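Local structure of MgGH51 (6ZPW) at residues F509-L514 against Q579-P584; S561-L566 against G607-Y612. The protein probably releases non-reducing terminal alpha-L-arabinofuranosyl residues from arabinose-bearing polysaccharides by hydrolysis, as an alpha-L-arabinofuranosidase of glycoside hydrolase family 51. All coordinates share one frame; numbering follows the deposited sequence.

Contact 1: F509-L514 against Q579-P584; sequences FFAQKL and QVLTGP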
# COMPACT_ATOMS: atom_id res chain seq x y z
N PHE A 509 -2.62 -13.60 1.27
CA PHE A 509 -2.32 -13.18 -0.10
C PHE A 509 -2.82 -14.24 -1.08
O PHE A 509 -3.38 -13.92 -2.10
CB PHE A 509 -0.82 -12.93 -0.27
CG PHE A 509 -0.39 -12.72 -1.69
CD1 PHE A 509 -0.35 -11.46 -2.25
CD2 PHE A 509 0.01 -13.81 -2.46
CE1 PHE A 509 0.08 -11.29 -3.55
CE2 PHE A 509 0.41 -13.64 -3.77
CZ PHE A 509 0.48 -12.36 -4.30
N PHE A 510 -2.48 -15.49 -0.81
CA PHE A 510 -2.87 -16.55 -1.75
C PHE A 510 -4.40 -16.71 -1.79
O PHE A 510 -4.91 -16.99 -2.87
CB PHE A 510 -2.15 -17.86 -1.45
CG PHE A 510 -0.69 -17.81 -1.76
CD1 PHE A 510 -0.28 -17.62 -3.07
CD2 PHE A 510 0.26 -17.98 -0.78
CE1 PHE A 510 1.06 -17.60 -3.40
CE2 PHE A 510 1.61 -17.94 -1.11
CZ PHE A 510 2.01 -17.75 -2.41
N ALA A 511 -5.10 -16.53 -0.67
CA ALA A 511 -6.58 -16.58 -0.68
C ALA A 511 -7.11 -15.43 -1.57
O ALA A 511 -7.99 -15.64 -2.41
CB ALA A 511 -7.14 -16.50 0.73
N GLN A 512 -6.55 -14.22 -1.39
CA GLN A 512 -6.98 -13.05 -2.21
C GLN A 512 -6.73 -13.35 -3.70
O GLN A 512 -7.59 -13.10 -4.56
CB GLN A 512 -6.17 -11.82 -1.81
CG GLN A 512 -6.52 -11.29 -0.42
CD GLN A 512 -7.92 -10.72 -0.30
OE1 GLN A 512 -8.33 -9.88 -1.16
NE2 GLN A 512 -8.64 -11.12 0.74
N LYS A 513 -5.55 -13.88 -4.01
CA LYS A 513 -5.16 -14.17 -5.39
C LYS A 513 -6.08 -15.26 -6.00
O LYS A 513 -6.51 -15.14 -7.13
CB LYS A 513 -3.70 -14.60 -5.43
CG LYS A 513 -3.16 -14.95 -6.81
CD LYS A 513 -1.71 -15.37 -6.75
CE LYS A 513 -1.16 -15.72 -8.11
NZ LYS A 513 0.17 -16.35 -8.07
N LEU A 514 -6.34 -16.33 -5.23
CA LEU A 514 -7.22 -17.39 -5.74
C LEU A 514 -8.61 -16.84 -6.02
O LEU A 514 -9.24 -17.22 -7.04
CB LEU A 514 -7.26 -18.54 -4.73
CG LEU A 514 -6.05 -19.46 -4.70
CD1 LEU A 514 -6.09 -20.35 -3.48
CD2 LEU A 514 -5.91 -20.27 -5.95
N GLN A 579 -7.06 -26.07 -7.54
CA GLN A 579 -6.01 -25.27 -6.86
C GLN A 579 -6.38 -25.28 -5.40
O GLN A 579 -7.53 -24.92 -5.06
CB GLN A 579 -6.01 -23.86 -7.43
CG GLN A 579 -5.79 -23.80 -8.94
CD GLN A 579 -6.03 -22.42 -9.49
OE1 GLN A 579 -7.08 -22.12 -10.17
NE2 GLN A 579 -5.03 -21.61 -9.26
N VAL A 580 -5.46 -25.68 -4.53
CA VAL A 580 -5.72 -25.82 -3.08
C VAL A 580 -4.65 -25.12 -2.25
O VAL A 580 -3.46 -25.39 -2.49
CB VAL A 580 -5.75 -27.29 -2.66
CG1 VAL A 580 -5.99 -27.42 -1.17
CG2 VAL A 580 -6.80 -28.06 -3.45
N LEU A 581 -5.10 -24.30 -1.32
CA LEU A 581 -4.27 -23.68 -0.26
C LEU A 581 -4.66 -24.30 1.07
O LEU A 581 -5.83 -24.17 1.48
CB LEU A 581 -4.57 -22.18 -0.27
CG LEU A 581 -3.73 -21.39 0.72
CD1 LEU A 581 -2.26 -21.25 0.28
CD2 LEU A 581 -4.37 -20.00 0.89
N THR A 582 -3.76 -25.05 1.68
CA THR A 582 -4.05 -25.68 2.96
C THR A 582 -2.75 -25.96 3.70
O THR A 582 -1.67 -25.82 3.14
CB THR A 582 -4.87 -26.97 2.75
OG1 THR A 582 -5.44 -27.43 3.99
CG2 THR A 582 -4.08 -28.07 2.05
N GLY A 583 -2.91 -26.30 4.95
CA GLY A 583 -1.78 -26.67 5.82
C GLY A 583 -2.25 -26.74 7.25
O GLY A 583 -3.45 -26.60 7.55
N PRO A 584 -1.30 -26.85 8.20
CA PRO A 584 -1.66 -26.81 9.61
C PRO A 584 -2.39 -25.51 9.93
O PRO A 584 -2.04 -24.45 9.40
CB PRO A 584 -0.31 -26.89 10.32
CG PRO A 584 0.59 -27.58 9.30
CD PRO A 584 0.14 -27.05 7.96

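Contact 2: S561-L566 against G607-Y612; sequences SLTFQL and GKTFTY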
# COMPACT_ATOMS: atom_id res chain seq x y z
N SER A 561 -17.15 -33.40 2.75
CA SER A 561 -17.43 -33.80 1.36
C SER A 561 -18.54 -32.92 0.79
O SER A 561 -19.55 -32.67 1.51
CB SER A 561 -17.77 -35.24 1.25
OG SER A 561 -17.87 -35.61 -0.16
N LEU A 562 -18.36 -32.54 -0.46
CA LEU A 562 -19.38 -31.82 -1.25
C LEU A 562 -19.70 -32.64 -2.50
O LEU A 562 -18.78 -33.15 -3.15
CB LEU A 562 -18.90 -30.42 -1.64
CG LEU A 562 -18.50 -29.53 -0.47
CD1 LEU A 562 -16.99 -29.54 -0.35
CD2 LEU A 562 -18.98 -28.10 -0.67
N THR A 563 -20.98 -32.70 -2.81
CA THR A 563 -21.43 -33.25 -4.10
C THR A 563 -22.03 -32.07 -4.89
O THR A 563 -23.06 -31.53 -4.46
CB THR A 563 -22.46 -34.37 -3.92
OG1 THR A 563 -21.79 -35.38 -3.18
CG2 THR A 563 -22.96 -34.89 -5.25
N PHE A 564 -21.38 -31.71 -5.97
CA PHE A 564 -21.87 -30.64 -6.85
C PHE A 564 -22.77 -31.24 -7.92
O PHE A 564 -22.37 -32.16 -8.63
CB PHE A 564 -20.71 -29.86 -7.46
CG PHE A 564 -19.92 -29.05 -6.46
CD1 PHE A 564 -20.44 -27.86 -5.99
CD2 PHE A 564 -18.75 -29.54 -5.91
CE1 PHE A 564 -19.75 -27.13 -5.02
CE2 PHE A 564 -18.04 -28.81 -4.96
CZ PHE A 564 -18.57 -27.61 -4.50
N GLN A 565 -23.92 -30.62 -8.06
CA GLN A 565 -24.91 -31.02 -9.07
C GLN A 565 -25.00 -29.91 -10.11
O GLN A 565 -25.49 -28.78 -9.78
CB GLN A 565 -26.28 -31.27 -8.44
CG GLN A 565 -26.29 -32.42 -7.50
CD GLN A 565 -27.67 -32.71 -6.96
OE1 GLN A 565 -28.45 -31.82 -6.66
NE2 GLN A 565 -27.88 -33.98 -6.71
N LEU A 566 -24.56 -30.20 -11.31
CA LEU A 566 -24.49 -29.26 -12.46
C LEU A 566 -25.36 -29.79 -13.60
O LEU A 566 -25.11 -29.50 -14.75
CB LEU A 566 -23.03 -29.09 -12.91
CG LEU A 566 -22.15 -28.11 -12.13
CD1 LEU A 566 -21.96 -28.49 -10.74
CD2 LEU A 566 -20.81 -27.94 -12.78
N GLY A 607 -17.85 -33.72 -13.86
CA GLY A 607 -18.97 -34.15 -14.69
C GLY A 607 -20.21 -33.43 -14.28
O GLY A 607 -20.12 -32.49 -13.46
N LYS A 608 -21.36 -33.89 -14.75
CA LYS A 608 -22.62 -33.22 -14.38
C LYS A 608 -22.93 -33.31 -12.89
O LYS A 608 -23.65 -32.45 -12.39
CB LYS A 608 -23.78 -33.69 -15.23
CG LYS A 608 -23.61 -33.23 -16.66
CD LYS A 608 -24.82 -33.31 -17.41
CE LYS A 608 -24.67 -32.57 -18.71
NZ LYS A 608 -25.91 -32.80 -19.44
N THR A 609 -22.44 -34.36 -12.24
CA THR A 609 -22.46 -34.51 -10.78
C THR A 609 -21.09 -35.00 -10.38
O THR A 609 -20.61 -35.92 -11.03
CB THR A 609 -23.58 -35.42 -10.26
OG1 THR A 609 -24.85 -34.96 -10.78
CG2 THR A 609 -23.56 -35.48 -8.75
N PHE A 610 -20.46 -34.40 -9.37
CA PHE A 610 -19.13 -34.90 -8.93
C PHE A 610 -18.88 -34.51 -7.48
O PHE A 610 -19.53 -33.55 -6.97
CB PHE A 610 -18.01 -34.39 -9.83
CG PHE A 610 -17.72 -32.92 -9.68
CD1 PHE A 610 -18.37 -31.97 -10.45
CD2 PHE A 610 -16.78 -32.48 -8.75
CE1 PHE A 610 -18.05 -30.62 -10.33
CE2 PHE A 610 -16.46 -31.14 -8.64
CZ PHE A 610 -17.12 -30.23 -9.41
N THR A 611 -18.02 -35.26 -6.83
CA THR A 611 -17.68 -35.03 -5.43
C THR A 611 -16.30 -34.38 -5.28
O THR A 611 -15.41 -34.54 -6.14
CB THR A 611 -17.72 -36.33 -4.63
OG1 THR A 611 -16.80 -37.24 -5.23
CG2 THR A 611 -19.11 -36.88 -4.58
N TYR A 612 -16.14 -33.70 -4.16
CA TYR A 612 -14.86 -33.13 -3.73
C TYR A 612 -14.79 -33.15 -2.21
O TYR A 612 -15.74 -32.76 -1.53
CB TYR A 612 -14.68 -31.70 -4.22
CG TYR A 612 -13.40 -31.06 -3.73
CD1 TYR A 612 -12.16 -31.59 -4.09
CD2 TYR A 612 -13.41 -29.99 -2.87
CE1 TYR A 612 -10.98 -31.03 -3.63
CE2 TYR A 612 -12.23 -29.38 -2.46
CZ TYR A 612 -11.02 -29.93 -2.80
OH TYR A 612 -9.84 -29.37 -2.37

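Contact 1: F509-L514 against Q579-P584
Leu-581 and Leu-514 meet where helix 507-517 lies against strand 575-582, and between them they carry most of the 220 Å² buried here. The Leu-581 side chain stands out from its strand toward the helix, with CG anti to the backbone N (chi1 -177°), and its two methyls straddle CB of Phe-510. Leu-581 CD1 comes to 3.8 Å from Phe-510 CB, and Leu-581 CD2, about as near to that carbon, also rests 3.9 Å from the backbone N of Ala-511, so the branch sits against the helix backbone as well as its side chains. Farther along the helix, Leu-514 CD1 reaches the base of the same leucine, 4.0 Å from Leu-581 CB.

This is a helix packed on the face of an antiparallel sheet: strand 575-582 runs between strands 618-625 and 600-605, and the helix lies nearly antiparallel to it, at 157°, the axes of the two segments approaching to 9.6 Å. That spacing is bridged by a single layer of mostly aliphatic side chains, and Leu-514 also touches Val-621 of the adjoining strand.

The second branch of Leu-514 serves Gln-579. Leu-514 CD2 lies 3.9 Å from Gln-579 CB, the two side chains sliding past one another in opposite directions, so that an aliphatic part of the glutamine borders the apolar layer. Phe-510 contributes through CB, while the end of its side chain leads away from the strand, and the side chain touches Pro-599; one face of its ring is met by Phe-509 CD2, offset toward the rim.

Contact 2: S561-L566 against G607-Y612
An antiparallel beta ladder joins strand 560-565 to strand 609-614, the latter an outer strand of a three-stranded mixed sheet. Leu-562 and Tyr-612 form one hydrogen-bonded pair, with Leu-562 N giving to Tyr-612 O at 2.8 Å, and Phe-564 and Phe-610 form the next. Beyond the bridged pairs, Leu-566 N donates to Lys-608 O (2.7 Å).

On the aromatic face, CB of Phe-564 lies over one face of the Phe-610 ring, a CH-pi contact 4.3 Å from the centroid. The two rings themselves are inclined by 36°, with Phe-564 CD2 3.9 Å from Phe-610 CE2. Phe-610 gains this position by placing CG between its backbone N and carbonyl carbon (chi1 71°), which brings the ring across its neighbour. This face turns inward in the C-terminal beta domain, where Ile-550 of strand 547-554 touches both phenylalanines. Were Phe-610 replaced by an alanine, Phe-564 CB would probably lose the ring it lies over, and a gap is likely to open beside Ile-550.

The other face carries threonines. Thr-563 OG1 approaches Thr-611 CG2 at 3.4 Å, the two side chains lying side by side, while Thr-563 CG2 meets Thr-609 CG2 at 3.6 Å. Gln-565 OE1 hydrogen-bonds Thr-4 OG1 of strand 2-4, which flanks strand 560-565.

Contacts 1 and 2 lie about 21 Å apart, centre to centre, in the C-terminal arabinofuranosidase domain, and their segments alternate along the chain: 509-514, 561-566, 579-584, 607-612. Strands 560-565 and 575-582 are consecutive but belong to different sheets, three-stranded and seven-stranded. The two contacts meet where the Tyr-612 side chain packs on Leu-578 and Val-580 of strand 575-582; Tyr-612 OH also hydrogen-bonds Ser-620 OG of strand 618-625, tying the small sheet to the large one. Val-580 points away from helix 507-517, whereas its neighbours Gln-579 and Leu-581 point toward it. Together they illustrate how a beta sheet can be covered on both sides, by a helix on one face and a second sheet on the other.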